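Local atomic coordinates of allantoin racemase (Pseudomonas fluorescens, PDB entry 5LG5), a protein that catalyses the racemization of allantoin and probably also interconverts the enantiomers of 5-monosubstituted hydantoins. Residues Arg81-Val92 with Leu217-Pro228. Numbering follows the deposited sequence.
Sequences REGLQELLNVPV and LSTSKIRTYATP
The Tyr225 ring lies against Gln85, with the amide oxygen over one face, OE1 3.5 Å from CZ. Gln85 CB covers the same face in a CH-pi contact, 4.1 Å from the ring centroid. The methyl CG2 of Thr224 covers the opposite face, offset toward the rim. Glu86 CG sits at the ring edge. The Arg81 guanidinium stands nearly upright to the ring, their planes 83° apart. Tyr225 OH and the Gln85 amide carbon lie at the guanidinium edge, and Glu82 CD over one of its faces. Arg81 NH1 donates to Gln85 OE1 at 2.7 Å through a bent bond, which helps fix the amide.

Lys221 reaches the C-terminal end of helix 81-87. Bends at chi2 (-58°) and chi3 (-73°) curl its chain past the Asn89 amide. NZ bonds Gln85 O at 2.8 Å, in the carbonyl plane. It also bonds Glu86 O and Leu88 O from above their planes. Tyr225 O is a fourth acceptor. Water 1 links Thr219 OG1 to Val90 O, and water 2 links it to Gln85 NE2 and Val92 N. Water 3 joins Glu86 O and Asn89 OD1 to Thr227 OG1.

Pro228 CG packs on Leu87 CD2. In the third subunit, Asn47 N and Arg118 bind the Glu86 carboxylate, and Tyr51 OH bonds Glu82 OE1. Thr224 OG1 bonds Glu174 of the second subunit. The contact thus ties the loop after helix 201-214 to helix 81-87 beside two subunit interfaces. The carbonyls round NZ, two from the helix's last turn, probably favour charged Lys221, which would offset their negative polarity.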
loop_
_atom_site.group_PDB
_atom_site.type_symbol
_atom_site.label_atom_id
_atom_site.label_comp_id
_atom_site.label_asym_id
_atom_site.label_seq_id
_atom_site.Cartn_x
_atom_site.Cartn_y
_atom_site.Cartn_z
ATOM N N ARG E 81 19.119 1.671 -15.167
ATOM C CA ARG E 81 19.368 0.252 -14.923
ATOM C C ARG E 81 18.558 -0.654 -15.852
ATOM O O ARG E 81 19.099 -1.589 -16.442
ATOM C CB ARG E 81 19.072 -0.127 -13.463
ATOM C CG ARG E 81 18.846 -1.636 -13.287
ATOM C CD ARG E 81 18.500 -2.036 -11.884
ATOM N NE ARG E 81 17.264 -1.413 -11.403
ATOM C CZ ARG E 81 16.031 -1.763 -11.758
ATOM N NH1 ARG E 81 15.818 -2.738 -12.632
ATOM N NH2 ARG E 81 14.994 -1.133 -11.226
ATOM N N GLU E 82 17.267 -0.359 -15.988
ATOM C CA GLU E 82 16.372 -1.196 -16.779
ATOM C C GLU E 82 16.798 -1.249 -18.236
ATOM O O GLU E 82 16.652 -2.279 -18.885
ATOM C CB GLU E 82 14.927 -0.692 -16.701
ATOM C CG GLU E 82 14.333 -0.572 -15.307
ATOM C CD GLU E 82 14.417 0.845 -14.757
ATOM O OE1 GLU E 82 15.394 1.569 -15.069
ATOM O OE2 GLU E 82 13.463 1.256 -14.061
ATOM N N GLY E 83 17.335 -0.139 -18.734
ATOM C CA GLY E 83 17.835 -0.071 -20.100
ATOM C C GLY E 83 19.021 -0.989 -20.297
ATOM O O GLY E 83 19.085 -1.745 -21.276
ATOM N N LEU E 84 19.971 -0.922 -19.366
ATOM C CA LEU E 84 21.118 -1.838 -19.393
ATOM C C LEU E 84 20.641 -3.282 -19.396
ATOM O O LEU E 84 21.170 -4.115 -20.134
ATOM C CB LEU E 84 22.020 -1.636 -18.173
ATOM C CG LEU E 84 23.338 -0.844 -18.245
ATOM C CD1 LEU E 84 23.646 -0.327 -19.644
ATOM C CD2 LEU E 84 23.357 0.271 -17.207
ATOM N N GLN E 85 19.651 -3.576 -18.552
ATOM C CA GLN E 85 19.118 -4.934 -18.442
ATOM C C GLN E 85 18.545 -5.464 -19.755
ATOM O O GLN E 85 18.618 -6.665 -20.032
ATOM C CB GLN E 85 18.096 -5.039 -17.304
ATOM C CG GLN E 85 18.737 -5.021 -15.897
ATOM C CD GLN E 85 17.706 -5.041 -14.789
ATOM O OE1 GLN E 85 16.877 -4.139 -14.698
ATOM N NE2 GLN E 85 17.737 -6.079 -13.950
ATOM N N GLU E 86 17.963 -4.583 -20.558
ATOM C CA GLU E 86 17.468 -4.991 -21.878
ATOM C C GLU E 86 18.632 -5.197 -22.811
ATOM O O GLU E 86 18.679 -6.168 -23.557
ATOM C CB GLU E 86 16.576 -3.917 -22.472
ATOM C CG GLU E 86 15.220 -3.818 -21.847
ATOM C CD GLU E 86 14.324 -2.886 -22.616
ATOM O OE1 GLU E 86 14.822 -2.264 -23.588
ATOM O OE2 GLU E 86 13.143 -2.751 -22.224
ATOM N N LEU E 87 19.565 -4.245 -22.773
ATOM C CA LEU E 87 20.702 -4.243 -23.678
ATOM C C LEU E 87 21.646 -5.413 -23.435
ATOM O O LEU E 87 22.237 -5.941 -24.377
ATOM C CB LEU E 87 21.469 -2.930 -23.534
ATOM C CG LEU E 87 20.702 -1.708 -24.046
ATOM C CD1 LEU E 87 21.430 -0.450 -23.645
ATOM C CD2 LEU E 87 20.556 -1.797 -25.572
ATOM N N LEU E 88 21.779 -5.825 -22.175
ATOM C CA LEU E 88 22.817 -6.787 -21.811
ATOM C C LEU E 88 22.280 -8.187 -21.511
ATOM O O LEU E 88 21.126 -8.339 -21.126
ATOM C CB LEU E 88 23.577 -6.260 -20.598
ATOM C CG LEU E 88 24.304 -4.938 -20.815
ATOM C CD1 LEU E 88 24.834 -4.400 -19.489
ATOM C CD2 LEU E 88 25.447 -5.214 -21.772
ATOM N N ASN E 89 23.130 -9.200 -21.668
ATOM C CA ASN E 89 22.830 -10.552 -21.205
ATOM C C ASN E 89 23.739 -10.954 -20.053
ATOM O O ASN E 89 24.107 -12.119 -19.918
ATOM C CB ASN E 89 22.948 -11.574 -22.345
ATOM C CG ASN E 89 21.919 -11.360 -23.430
ATOM O OD1 ASN E 89 22.031 -10.442 -24.243
ATOM N ND2 ASN E 89 20.903 -12.216 -23.450
ATOM N N VAL E 90 24.143 -9.967 -19.261
ATOM C CA VAL E 90 24.873 -10.204 -18.028
ATOM C C VAL E 90 24.183 -9.442 -16.906
ATOM O O VAL E 90 23.442 -8.494 -17.175
ATOM C CB VAL E 90 26.339 -9.762 -18.148
ATOM C CG1 VAL E 90 27.030 -10.581 -19.244
ATOM C CG2 VAL E 90 26.430 -8.270 -18.418
ATOM N N PRO E 91 24.400 -9.869 -15.654
ATOM C CA PRO E 91 23.733 -9.164 -14.558
ATOM C C PRO E 91 24.135 -7.701 -14.460
ATOM O O PRO E 91 25.284 -7.310 -14.724
ATOM C CB PRO E 91 24.152 -9.959 -13.296
ATOM C CG PRO E 91 25.324 -10.776 -13.713
ATOM C CD PRO E 91 25.139 -11.055 -15.186
ATOM N N VAL E 92 23.144 -6.885 -14.128
ATOM C CA VAL E 92 23.346 -5.469 -13.907
ATOM C C VAL E 92 22.911 -5.163 -12.474
ATOM O O VAL E 92 21.845 -5.578 -12.043
ATOM C CB VAL E 92 22.511 -4.630 -14.893
ATOM C CG1 VAL E 92 22.758 -3.136 -14.669
ATOM C CG2 VAL E 92 22.823 -5.035 -16.343
ATOM N N LEU E 217 23.678 -16.804 -12.687
ATOM C CA LEU E 217 22.422 -16.071 -12.842
ATOM C C LEU E 217 22.594 -14.806 -13.680
ATOM O O LEU E 217 23.584 -14.076 -13.543
ATOM C CB LEU E 217 21.858 -15.704 -11.465
ATOM C CG LEU E 217 21.401 -16.844 -10.542
ATOM C CD1 LEU E 217 21.112 -16.302 -9.150
ATOM C CD2 LEU E 217 20.147 -17.510 -11.104
ATOM N N SER E 218 21.625 -14.541 -14.553
ATOM C CA SER E 218 21.624 -13.285 -15.298
ATOM C C SER E 218 20.219 -12.733 -15.462
ATOM O O SER E 218 19.242 -13.394 -15.120
ATOM C CB SER E 218 22.297 -13.457 -16.670
ATOM O OG SER E 218 22.541 -12.180 -17.246
ATOM N N THR E 219 20.128 -11.516 -15.985
ATOM C CA THR E 219 18.842 -10.862 -16.209
ATOM C C THR E 219 17.868 -11.766 -16.970
ATOM O O THR E 219 18.238 -12.419 -17.944
ATOM C CB THR E 219 19.019 -9.558 -17.007
ATOM O OG1 THR E 219 20.006 -8.739 -16.368
ATOM C CG2 THR E 219 17.699 -8.799 -17.118
ATOM N N SER E 220 16.633 -11.842 -16.493
ATOM C CA SER E 220 15.605 -12.567 -17.223
ATOM C C SER E 220 15.288 -11.857 -18.531
ATOM O O SER E 220 15.003 -10.647 -18.529
ATOM C CB SER E 220 14.333 -12.678 -16.390
ATOM O OG SER E 220 13.322 -13.321 -17.152
ATOM N N LYS E 221 15.295 -12.599 -19.637
ATOM C CA LYS E 221 15.045 -11.984 -20.937
ATOM C C LYS E 221 13.642 -12.285 -21.438
ATOM O O LYS E 221 13.335 -12.087 -22.612
ATOM C CB LYS E 221 16.082 -12.441 -21.971
ATOM C CG LYS E 221 17.553 -12.262 -21.558
ATOM C CD LYS E 221 17.897 -10.813 -21.218
ATOM C CE LYS E 221 17.979 -9.930 -22.445
ATOM N NZ LYS E 221 18.407 -8.545 -22.055
ATOM N N ILE E 222 12.785 -12.731 -20.535
ATOM C CA ILE E 222 11.455 -13.225 -20.902
ATOM C C ILE E 222 10.418 -12.133 -21.219
ATOM O O ILE E 222 9.538 -12.326 -22.050
ATOM C CB ILE E 222 10.904 -14.190 -19.814
ATOM C CG1 ILE E 222 9.799 -15.087 -20.385
ATOM C CG2 ILE E 222 10.414 -13.428 -18.576
ATOM C CD1 ILE E 222 10.330 -16.194 -21.282
ATOM N N ARG E 223 10.518 -10.969 -20.595
ATOM C CA ARG E 223 9.453 -9.990 -20.785
ATOM C C ARG E 223 9.982 -8.571 -20.780
ATOM O O ARG E 223 10.376 -8.047 -21.826
ATOM C CB ARG E 223 8.354 -10.160 -19.721
ATOM C CG ARG E 223 7.026 -9.486 -20.080
ATOM C CD ARG E 223 6.134 -9.366 -18.862
ATOM N NE ARG E 223 4.785 -8.875 -19.150
ATOM C CZ ARG E 223 4.009 -8.275 -18.251
ATOM N NH1 ARG E 223 4.459 -8.065 -17.022
ATOM N NH2 ARG E 223 2.790 -7.859 -18.585
ATOM N N THR E 224 9.972 -7.956 -19.602
ATOM C CA THR E 224 10.340 -6.559 -19.451
ATOM C C THR E 224 11.728 -6.261 -20.001
ATOM O O THR E 224 11.919 -5.250 -20.687
ATOM C CB THR E 224 10.301 -6.145 -17.981
ATOM O OG1 THR E 224 9.030 -6.501 -17.428
ATOM C CG2 THR E 224 10.540 -4.657 -17.827
ATOM N N TYR E 225 12.669 -7.173 -19.756
ATOM C CA TYR E 225 14.070 -6.947 -20.108
ATOM C C TYR E 225 14.544 -7.758 -21.305
ATOM O O TYR E 225 15.736 -8.005 -21.480
ATOM C CB TYR E 225 14.955 -7.194 -18.889
ATOM C CG TYR E 225 14.506 -6.336 -17.740
ATOM C CD1 TYR E 225 14.361 -4.962 -17.897
ATOM C CD2 TYR E 225 14.172 -6.895 -16.527
ATOM C CE1 TYR E 225 13.925 -4.177 -16.866
ATOM C CE2 TYR E 225 13.732 -6.111 -15.481
ATOM C CZ TYR E 225 13.611 -4.758 -15.662
ATOM O OH TYR E 225 13.175 -3.963 -14.628
ATOM N N ALA E 226 13.594 -8.175 -22.126
ATOM C CA ALA E 226 13.910 -8.823 -23.388
ATOM C C ALA E 226 14.805 -7.914 -24.231
ATOM O O ALA E 226 14.807 -6.689 -24.061
ATOM C CB ALA E 226 12.631 -9.157 -24.147
ATOM N N THR E 227 15.566 -8.521 -25.137
ATOM C CA THR E 227 16.395 -7.772 -26.075
ATOM C C THR E 227 15.547 -6.704 -26.775
ATOM O O THR E 227 14.392 -6.969 -27.120
ATOM C CB THR E 227 16.973 -8.727 -27.129
ATOM O OG1 THR E 227 17.717 -9.763 -26.470
ATOM C CG2 THR E 227 17.881 -7.984 -28.089
ATOM N N PRO E 228 16.085 -5.477 -26.936
ATOM C CA PRO E 228 15.242 -4.528 -27.668
ATOM C C PRO E 228 14.894 -5.093 -29.035
ATOM O O PRO E 228 15.722 -5.790 -29.636
ATOM C CB PRO E 228 16.133 -3.287 -27.797
ATOM C CG PRO E 228 17.072 -3.378 -26.594
ATOM C CD PRO E 228 17.329 -4.857 -26.433
HETATM O O HOH W 1 21.144 -7.476 -18.329
HETATM O O HOH W 2 20.297 -8.044 -13.596
HETATM O O HOH W 3 19.953 -8.582 -25.112
#